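Local structure of CS6 fimbrial subunit B, CS6 fimbrial subunit A (Escherichia coli, 4B9G) at residues D16-V21 with A150-P155; Y82-D87 with Y109-I114; T44-V49 with V136-N141. The protein probably serves as a structural pilin of the CS6 colonization fimbria of enterotoxigenic Escherichia coli, here completed by a fused donor strand from subunit A. All coordinates share one frame; numbering follows the deposited sequence.

Overall arrangement
The three contacts all involve one branched beta sheet. Contact 1 sets the first ordered residues of the CssB part against strand 145-160, which is almost entirely the CssA-derived donor segment; contacts 2 and 3 lie within CssB. Contacts 1 and 3 are neighbours, their centres about 11 Å apart, because strands 128-142 and 145-160 run side by side: T151 OG1 and S137 OG are 2.7 Å apart in a probable hydrogen bond. Contact 2 lies closer to the middle of the chain, about 16 Å between centres from contact 1 and about 18 Å from contact 3, which it touches through Y109 CE1 and I45 CG1 at 3.5 Å.

Contact 1: D16-V21 with A150-P155; sequences DIDSAV and ATKNFP
The ring of F154 is covered on both faces, by V21 from across the contact and by K152 of its own strand. CG1 of V21 sits over one face, 4.1 Å from the ring centroid and 17° off the normal, a CH-pi contact. CG of K152 lies over the centre of the opposite face, 3.6 Å above the plane. At the ring edge, near its plane, CZ comes to 3.7 Å from the backbone I17 O. V21 places CG1 anti to its backbone N (chi1 -178°), which lets both methyls and CB bear on the CZ and CE2 end of the phenyl group.

I17 packs beside the covered ring: its CG2 reaches 4.0 Å from K152 CB and also touches the methyl of A150, while CD1 runs out to the backbone of T151. D18 crosses the lysine chain at about a right angle, OD1 3.3 Å from K152 CE. The charges stay beyond salt-bridge range, D18 OD1 and K152 NZ being 4.2 Å apart; the bent lysine makes only a weak bond within this contact, to N153 O. At the start of the short helix, an Asx motif joins S19 N to D16 OD2 at 2.9 Å.

Residues 150-155 belong to the donor strand grafted from CssA, so the interface joins parts of an engineered fusion. That strand lies between strand 21-28, parallel to it, and strand 128-142, antiparallel and hydrogen-bonded through A150, K152 and F154, consistent with donor-strand complementation in pilins. Helix 17-20 leans I17 on V136 and F138, and V21 also packs on V41 and M43 of strand 37-44.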
loop_
_atom_site.group_PDB
_atom_site.type_symbol
_atom_site.label_atom_id
_atom_site.label_comp_id
_atom_site.label_asym_id
_atom_site.label_seq_id
_atom_site.Cartn_x
_atom_site.Cartn_y
_atom_site.Cartn_z
ATOM N N ASP A 16 16.412 -7.857 -5.859
ATOM C CA ASP A 16 16.543 -6.949 -4.727
ATOM C C ASP A 16 15.300 -6.099 -4.492
ATOM O O ASP A 16 15.128 -5.051 -5.107
ATOM C CB ASP A 16 17.778 -6.089 -4.799
ATOM C CG ASP A 16 18.075 -5.415 -3.492
ATOM O OD1 ASP A 16 18.645 -6.059 -2.604
ATOM O OD2 ASP A 16 17.698 -4.261 -3.321
ATOM N N ILE A 17 14.451 -6.530 -3.572
ATOM C CA ILE A 17 13.195 -5.815 -3.382
ATOM C C ILE A 17 13.378 -4.401 -2.788
ATOM O O ILE A 17 12.667 -3.457 -3.166
ATOM C CB ILE A 17 12.216 -6.671 -2.574
ATOM C CG1 ILE A 17 10.829 -6.047 -2.587
ATOM C CG2 ILE A 17 12.736 -6.925 -1.158
ATOM C CD1 ILE A 17 9.754 -7.020 -2.221
ATOM N N ASP A 18 14.358 -4.228 -1.916
ATOM C CA ASP A 18 14.598 -2.921 -1.314
ATOM C C ASP A 18 14.848 -1.847 -2.364
ATOM O O ASP A 18 14.365 -0.718 -2.230
ATOM C CB ASP A 18 15.820 -2.940 -0.389
ATOM C CG ASP A 18 15.567 -3.614 0.931
ATOM O OD1 ASP A 18 14.413 -3.660 1.375
ATOM O OD2 ASP A 18 16.555 -4.066 1.543
ATOM N N SER A 19 15.637 -2.176 -3.385
ATOM C CA SER A 19 15.971 -1.214 -4.421
ATOM C C SER A 19 14.888 -1.072 -5.493
ATOM O O SER A 19 14.952 -0.164 -6.308
ATOM C CB SER A 19 17.303 -1.544 -5.083
ATOM O OG SER A 19 17.288 -2.785 -5.723
ATOM N N ALA A 20 13.901 -1.961 -5.515
ATOM C CA ALA A 20 12.901 -1.944 -6.578
ATOM C C ALA A 20 11.744 -0.991 -6.321
ATOM O O ALA A 20 11.075 -0.588 -7.272
ATOM C CB ALA A 20 12.360 -3.347 -6.803
ATOM N N VAL A 21 11.439 -0.655 -5.099
ATOM C CA VAL A 21 10.258 0.021 -4.612
ATOM C C VAL A 21 10.581 1.325 -3.921
ATOM O O VAL A 21 11.527 1.407 -3.140
ATOM C CB VAL A 21 9.482 -0.890 -3.633
ATOM C CG1 VAL A 21 8.263 -0.283 -3.145
ATOM C CG2 VAL A 21 9.246 -2.217 -4.187
ATOM N N ALA A 150 11.128 -12.831 -2.639
ATOM C CA ALA A 150 11.537 -11.706 -1.806
ATOM C C ALA A 150 10.294 -11.092 -1.182
ATOM O O ALA A 150 9.214 -11.095 -1.781
ATOM C CB ALA A 150 12.303 -10.666 -2.629
ATOM N N THR A 151 10.437 -10.546 0.022
ATOM C CA THR A 151 9.357 -9.801 0.657
ATOM C C THR A 151 9.934 -8.752 1.598
ATOM O O THR A 151 11.028 -8.936 2.148
ATOM C CB THR A 151 8.358 -10.754 1.393
ATOM O OG1 THR A 151 7.211 -10.010 1.822
ATOM C CG2 THR A 151 8.991 -11.436 2.578
ATOM N N LYS A 152 9.283 -7.662 1.809
ATOM C CA LYS A 152 9.643 -6.572 2.667
ATOM C C LYS A 152 8.387 -5.848 3.143
ATOM O O LYS A 152 7.450 -5.637 2.374
ATOM C CB LYS A 152 10.575 -5.594 1.980
ATOM C CG LYS A 152 11.017 -4.336 2.658
ATOM C CD LYS A 152 11.983 -4.443 3.702
ATOM C CE LYS A 152 12.708 -3.172 4.106
ATOM N NZ LYS A 152 11.777 -2.253 4.370
ATOM N N ASN A 153 8.380 -5.515 4.426
ATOM C CA ASN A 153 7.392 -4.620 4.992
ATOM C C ASN A 153 7.957 -3.193 5.012
ATOM O O ASN A 153 8.757 -2.853 5.871
ATOM C CB ASN A 153 6.962 -5.072 6.389
ATOM C CG ASN A 153 6.237 -6.412 6.374
ATOM O OD1 ASN A 153 5.771 -6.866 5.334
ATOM N ND2 ASN A 153 6.154 -7.054 7.537
ATOM N N PHE A 154 7.576 -2.384 4.032
ATOM C CA PHE A 154 8.089 -1.021 3.897
ATOM C C PHE A 154 7.373 -0.063 4.847
ATOM O O PHE A 154 6.137 -0.008 4.851
ATOM C CB PHE A 154 7.881 -0.504 2.465
ATOM C CG PHE A 154 8.785 -1.130 1.445
ATOM C CD1 PHE A 154 10.037 -0.588 1.156
ATOM C CD2 PHE A 154 8.375 -2.247 0.747
ATOM C CE1 PHE A 154 10.857 -1.166 0.201
ATOM C CE2 PHE A 154 9.212 -2.836 -0.204
ATOM C CZ PHE A 154 10.443 -2.289 -0.482
ATOM N N PRO A 155 8.126 0.765 5.591
ATOM C CA PRO A 155 7.459 1.861 6.316
ATOM C C PRO A 155 6.793 2.847 5.361
ATOM O O PRO A 155 7.401 3.237 4.355
ATOM C CB PRO A 155 8.607 2.511 7.097
ATOM C CG PRO A 155 9.649 1.429 7.229
ATOM C CD PRO A 155 9.559 0.675 5.921
#

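Contact 2: Y82-D87 with Y109-I114; sequences YYIRKD and YTFSAI
Y82 and A113 meet in a tightly packed part of this strand pair, where the tyrosine's CD2 is 3.4 Å from A113 CB. On the same side, I84 lays its CG2 against F111 CD2 at 3.8 Å, and the aliphatic part of K86 continues the row, its CB 3.7 Å from F111 CE2. The K86 chain then bends away, its NZ bonding to G89 O. This face turns inward: P56 and I54 of strand 51-56 pack onto it, M43 and Y39 of the adjacent strand 37-44 flank it, and the phenol of Y82 bonds to that of Y39.

The other face is more polar and partly reached by solvent. R85 grips D87 side-on in a salt bridge, NE donating to OD1 at 2.8 Å on its syn lone pair and NH2 more distantly to OD2. S112 OG also donates to D87 OD2, at 2.9 Å and from above the carboxylate plane, so one oxygen serves two donors, which should restrict rotation of the carboxylate. A bend at chi3 (72°) folds the guanidinium back over I114, whose CD1 lies under one of its faces, 3.5 Å from NH1. Farther along, Y83 covers I114 with its ring, CB standing 3.9 Å from the centroid in a CH-pi contact.

Between these faces the backbones pair in antiparallel register, Y83 with I114 and R85 with S112 as hydrogen-bonded pairs, I84 with A113 and K86 with F111 as non-hydrogen-bonded ones. A twisted antiparallel pair with a largely apolar inner face and a mixed outer one is consistent with the immunoglobulin-like beta sandwich of fimbrial pilins.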
loop_
_atom_site.group_PDB
_atom_site.type_symbol
_atom_site.label_atom_id
_atom_site.label_comp_id
_atom_site.label_asym_id
_atom_site.label_seq_id
_atom_site.Cartn_x
_atom_site.Cartn_y
_atom_site.Cartn_z
ATOM N N TYR A 82 -7.391 2.592 4.800
ATOM C CA TYR A 82 -7.141 2.763 3.376
ATOM C C TYR A 82 -7.025 1.419 2.671
ATOM O O TYR A 82 -6.792 0.399 3.309
ATOM C CB TYR A 82 -5.866 3.585 3.128
ATOM C CG TYR A 82 -4.583 2.856 3.441
ATOM C CD1 TYR A 82 -4.060 2.812 4.730
ATOM C CD2 TYR A 82 -3.876 2.209 2.434
ATOM C CE1 TYR A 82 -2.876 2.148 5.000
ATOM C CE2 TYR A 82 -2.680 1.558 2.691
ATOM C CZ TYR A 82 -2.180 1.531 3.971
ATOM O OH TYR A 82 -0.960 0.911 4.198
ATOM N N TYR A 83 -7.133 1.448 1.342
ATOM C CA TYR A 83 -6.827 0.290 0.513
ATOM C C TYR A 83 -5.854 0.704 -0.600
ATOM O O TYR A 83 -5.681 1.899 -0.896
ATOM C CB TYR A 83 -8.085 -0.337 -0.111
ATOM C CG TYR A 83 -8.819 0.541 -1.071
ATOM C CD1 TYR A 83 -8.494 0.567 -2.418
ATOM C CD2 TYR A 83 -9.839 1.374 -0.611
ATOM C CE1 TYR A 83 -9.197 1.397 -3.287
ATOM C CE2 TYR A 83 -10.539 2.193 -1.463
ATOM C CZ TYR A 83 -10.217 2.208 -2.794
ATOM O OH TYR A 83 -10.923 2.996 -3.673
ATOM N N ILE A 84 -5.232 -0.285 -1.232
ATOM C CA ILE A 84 -4.291 -0.056 -2.327
ATOM C C ILE A 84 -4.981 -0.205 -3.695
ATOM O O ILE A 84 -5.625 -1.230 -3.978
ATOM C CB ILE A 84 -3.101 -1.063 -2.233
ATOM C CG1 ILE A 84 -2.282 -0.782 -0.968
ATOM C CG2 ILE A 84 -2.247 -1.032 -3.499
ATOM C CD1 ILE A 84 -1.421 0.478 -0.997
ATOM N N ARG A 85 -4.828 0.813 -4.541
ATOM C CA ARG A 85 -5.330 0.850 -5.914
ATOM C C ARG A 85 -4.124 0.857 -6.868
ATOM O O ARG A 85 -3.160 1.605 -6.640
ATOM C CB ARG A 85 -6.151 2.130 -6.117
ATOM C CG ARG A 85 -6.820 2.228 -7.468
ATOM C CD ARG A 85 -7.644 3.501 -7.627
ATOM N NE ARG A 85 -6.777 4.667 -7.756
ATOM C CZ ARG A 85 -7.076 5.900 -7.350
ATOM N NH1 ARG A 85 -8.231 6.183 -6.774
ATOM N NH2 ARG A 85 -6.182 6.855 -7.506
ATOM N N LYS A 86 -4.169 0.041 -7.922
ATOM C CA LYS A 86 -3.133 0.121 -8.957
ATOM C C LYS A 86 -3.463 1.250 -9.920
ATOM O O LYS A 86 -4.562 1.274 -10.482
ATOM C CB LYS A 86 -3.036 -1.201 -9.720
ATOM C CG LYS A 86 -1.930 -1.197 -10.764
ATOM C CD LYS A 86 -1.703 -2.563 -11.437
ATOM C CE LYS A 86 -2.881 -3.094 -12.236
ATOM N NZ LYS A 86 -3.133 -2.277 -13.437
ATOM N N ASP A 87 -2.507 2.153 -10.119
ATOM C CA ASP A 87 -2.673 3.280 -11.029
ATOM C C ASP A 87 -1.908 3.194 -12.352
ATOM O O ASP A 87 -2.205 3.971 -13.269
ATOM C CB ASP A 87 -2.384 4.599 -10.320
ATOM C CG ASP A 87 -3.501 4.988 -9.353
ATOM O OD1 ASP A 87 -4.647 4.524 -9.520
ATOM O OD2 ASP A 87 -3.246 5.782 -8.434
ATOM N N TYR A 109 5.288 -0.000 -12.354
ATOM C CA TYR A 109 3.961 -0.047 -11.744
ATOM C C TYR A 109 3.844 1.065 -10.711
ATOM O O TYR A 109 4.803 1.385 -9.991
ATOM C CB TYR A 109 3.721 -1.414 -11.052
ATOM C CG TYR A 109 3.524 -2.527 -12.037
ATOM C CD1 TYR A 109 4.589 -3.016 -12.779
ATOM C CD2 TYR A 109 2.251 -3.020 -12.317
ATOM C CE1 TYR A 109 4.402 -3.996 -13.743
ATOM C CE2 TYR A 109 2.058 -4.000 -13.297
ATOM C CZ TYR A 109 3.137 -4.462 -14.025
ATOM O OH TYR A 109 2.972 -5.407 -15.010
ATOM N N THR A 110 2.661 1.656 -10.624
ATOM C CA THR A 110 2.369 2.618 -9.582
ATOM C C THR A 110 1.082 2.233 -8.884
ATOM O O THR A 110 0.175 1.658 -9.493
ATOM C CB THR A 110 2.275 4.063 -10.097
ATOM O OG1 THR A 110 1.175 4.177 -10.993
ATOM C CG2 THR A 110 3.585 4.497 -10.774
ATOM N N PHE A 111 1.022 2.545 -7.595
ATOM C CA PHE A 111 -0.124 2.255 -6.747
ATOM C C PHE A 111 -0.369 3.455 -5.841
ATOM O O PHE A 111 0.552 4.254 -5.583
ATOM C CB PHE A 111 0.114 1.010 -5.870
ATOM C CG PHE A 111 0.471 -0.246 -6.642
ATOM C CD1 PHE A 111 1.776 -0.479 -7.063
ATOM C CD2 PHE A 111 -0.500 -1.214 -6.916
ATOM C CE1 PHE A 111 2.099 -1.620 -7.750
ATOM C CE2 PHE A 111 -0.176 -2.375 -7.610
ATOM C CZ PHE A 111 1.122 -2.585 -8.020
ATOM N N SER A 112 -1.541 3.634 -5.315
ATOM C CA SER A 112 -1.995 4.621 -4.427
ATOM C C SER A 112 -2.707 4.013 -3.205
ATOM O O SER A 112 -3.481 3.065 -3.353
ATOM C CB SER A 112 -2.831 5.674 -5.137
ATOM O OG SER A 112 -3.852 5.027 -5.677
ATOM N N ALA A 113 -2.464 4.582 -2.027
ATOM C CA ALA A 113 -3.216 4.287 -0.809
ATOM C C ALA A 113 -4.397 5.238 -0.732
ATOM O O ALA A 113 -4.202 6.460 -0.668
ATOM C CB ALA A 113 -2.306 4.473 0.412
ATOM N N ILE A 114 -5.603 4.689 -0.760
ATOM C CA ILE A 114 -6.836 5.464 -0.888
ATOM C C ILE A 114 -7.623 5.462 0.429
ATOM O O ILE A 114 -8.014 4.402 0.925
ATOM C CB ILE A 114 -7.727 4.889 -2.013
ATOM C CG1 ILE A 114 -6.946 4.825 -3.335
ATOM C CG2 ILE A 114 -9.010 5.697 -2.144
ATOM C CD1 ILE A 114 -6.379 6.144 -3.774
HETATM O O HOH W 1 -0.039 6.005 -7.946
#

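Contact 3: T44-V49 with V136-N141; sequences TIPAGV and VSFYSN
The backbone bond from V49 N to P46 O, at 3.1 Å, closes a type II turn whose two ends, P46 and V49, both bear on F138. No hydrogen bond passes between 44-49 and 136-141, and the contact rests on apolar packing. P46 presents CD of its pyrrolidine to the far end of the phenyl ring, 3.7 Å from CE2, the two side chains meeting at about a right angle. V49 approaches nearer the root of the ring, its CG2 3.8 Å from F138 CD2 and its CG1 3.9 Å from F138 CB; a chi1 of 173° turns CG1 away from the amide nitrogen, and the isopropyl group straddles the CB-CG bond.

The turn belongs to the connection between strands 37-44 and 51-56, within the CssB part of the fusion, and packs against strand 128-142, the one that pairs with the donor strand as in the donor-strand complementation of pilins. F138 points into the core there, its ring also touched by V52 and by A20 of the short helix 17-20.

G48 occupies the third position of the turn with a positive phi of 97°, the conformation that a type II turn favours for glycine, and its N donates to E105 OE1. Its carbonyl oxygen ends 4.0 Å from S140 CB, a loose approach at the outer margin. S140 OG bonds to D142 OD2, probably of the construct's linker, and V49 CA runs 3.6 Å from Y139 O, bringing the two backbones close where the turn rejoins the sheet.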
loop_
_atom_site.group_PDB
_atom_site.type_symbol
_atom_site.label_atom_id
_atom_site.label_comp_id
_atom_site.label_asym_id
_atom_site.label_seq_id
_atom_site.Cartn_x
_atom_site.Cartn_y
_atom_site.Cartn_z
ATOM N N THR A 44 9.736 -0.790 -10.314
ATOM C CA THR A 44 9.960 -1.442 -11.624
ATOM C C THR A 44 10.239 -2.902 -11.333
ATOM O O THR A 44 10.942 -3.231 -10.433
ATOM C CB THR A 44 11.088 -0.792 -12.500
ATOM O OG1 THR A 44 10.729 0.548 -12.832
ATOM C CG2 THR A 44 11.311 -1.551 -13.811
ATOM N N ILE A 45 9.681 -3.779 -12.114
ATOM C CA ILE A 45 9.779 -5.202 -11.835
ATOM C C ILE A 45 11.151 -5.737 -12.275
ATOM O O ILE A 45 11.489 -5.648 -13.460
ATOM C CB ILE A 45 8.675 -5.904 -12.626
ATOM C CG1 ILE A 45 7.292 -5.290 -12.306
ATOM C CG2 ILE A 45 8.724 -7.394 -12.369
ATOM C CD1 ILE A 45 6.902 -5.263 -10.840
ATOM N N PRO A 46 11.931 -6.328 -11.353
ATOM C CA PRO A 46 13.220 -6.883 -11.763
ATOM C C PRO A 46 13.050 -8.099 -12.651
ATOM O O PRO A 46 12.076 -8.838 -12.567
ATOM C CB PRO A 46 13.852 -7.321 -10.437
ATOM C CG PRO A 46 13.142 -6.556 -9.382
ATOM C CD PRO A 46 11.750 -6.397 -9.894
ATOM N N ALA A 47 14.043 -8.347 -13.496
ATOM C CA ALA A 47 14.056 -9.560 -14.303
ATOM C C ALA A 47 13.957 -10.756 -13.360
ATOM O O ALA A 47 14.598 -10.776 -12.309
ATOM C CB ALA A 47 15.323 -9.637 -15.134
ATOM N N GLY A 48 13.143 -11.745 -13.725
ATOM C CA GLY A 48 12.965 -12.925 -12.900
ATOM C C GLY A 48 11.743 -12.878 -11.992
ATOM O O GLY A 48 11.401 -13.893 -11.383
ATOM N N VAL A 49 11.090 -11.724 -11.884
ATOM C CA VAL A 49 9.887 -11.609 -11.070
ATOM C C VAL A 49 8.674 -11.724 -11.982
ATOM O O VAL A 49 8.512 -10.940 -12.928
ATOM C CB VAL A 49 9.875 -10.288 -10.298
ATOM C CG1 VAL A 49 8.539 -10.099 -9.602
ATOM C CG2 VAL A 49 11.041 -10.268 -9.306
ATOM N N VAL A 136 5.184 -5.803 0.442
ATOM C CA VAL A 136 5.360 -6.090 -0.976
ATOM C C VAL A 136 6.142 -7.390 -1.071
ATOM O O VAL A 136 7.155 -7.577 -0.389
ATOM C CB VAL A 136 6.109 -4.963 -1.726
ATOM C CG1 VAL A 136 6.249 -5.295 -3.210
ATOM C CG2 VAL A 136 5.423 -3.609 -1.524
ATOM N N SER A 137 5.643 -8.311 -1.890
ATOM C CA SER A 137 6.300 -9.590 -2.116
ATOM C C SER A 137 6.429 -9.842 -3.616
ATOM O O SER A 137 5.538 -9.505 -4.397
ATOM C CB SER A 137 5.531 -10.744 -1.473
ATOM O OG SER A 137 5.331 -10.483 -0.093
ATOM N N PHE A 138 7.566 -10.432 -3.994
ATOM C CA PHE A 138 7.877 -10.810 -5.365
ATOM C C PHE A 138 7.906 -12.341 -5.465
ATOM O O PHE A 138 8.410 -13.019 -4.563
ATOM C CB PHE A 138 9.255 -10.284 -5.775
ATOM C CG PHE A 138 9.348 -8.778 -5.965
ATOM C CD1 PHE A 138 8.233 -7.959 -6.057
ATOM C CD2 PHE A 138 10.593 -8.196 -6.107
ATOM C CE1 PHE A 138 8.370 -6.584 -6.284
ATOM C CE2 PHE A 138 10.733 -6.843 -6.350
ATOM C CZ PHE A 138 9.621 -6.036 -6.441
ATOM N N TYR A 139 7.413 -12.868 -6.586
ATOM C CA TYR A 139 7.292 -14.306 -6.826
ATOM C C TYR A 139 7.869 -14.672 -8.183
ATOM O O TYR A 139 7.828 -13.877 -9.136
ATOM C CB TYR A 139 5.820 -14.752 -6.833
ATOM C CG TYR A 139 5.113 -14.450 -5.542
ATOM C CD1 TYR A 139 4.603 -13.176 -5.304
ATOM C CD2 TYR A 139 4.967 -15.409 -4.544
ATOM C CE1 TYR A 139 3.982 -12.863 -4.119
ATOM C CE2 TYR A 139 4.331 -15.092 -3.339
ATOM C CZ TYR A 139 3.848 -13.808 -3.137
ATOM O OH TYR A 139 3.211 -13.445 -1.972
ATOM N N SER A 140 8.345 -15.904 -8.287
ATOM C CA SER A 140 8.613 -16.522 -9.574
ATOM C C SER A 140 7.552 -17.610 -9.784
ATOM O O SER A 140 7.091 -18.199 -8.821
ATOM C CB SER A 140 9.985 -17.167 -9.546
ATOM O OG SER A 140 9.977 -18.235 -8.622
ATOM N N ASN A 141 7.180 -17.928 -10.974
ATOM C CA ASN A 141 6.231 -18.956 -11.238
ATOM C C ASN A 141 6.862 -19.835 -12.288
ATOM O O ASN A 141 6.803 -19.520 -13.436
ATOM C CB ASN A 141 4.837 -18.418 -11.543
ATOM C CG ASN A 141 3.809 -19.537 -11.730
ATOM O OD1 ASN A 141 3.893 -20.311 -12.681
ATOM N ND2 ASN A 141 2.870 -19.624 -10.828
#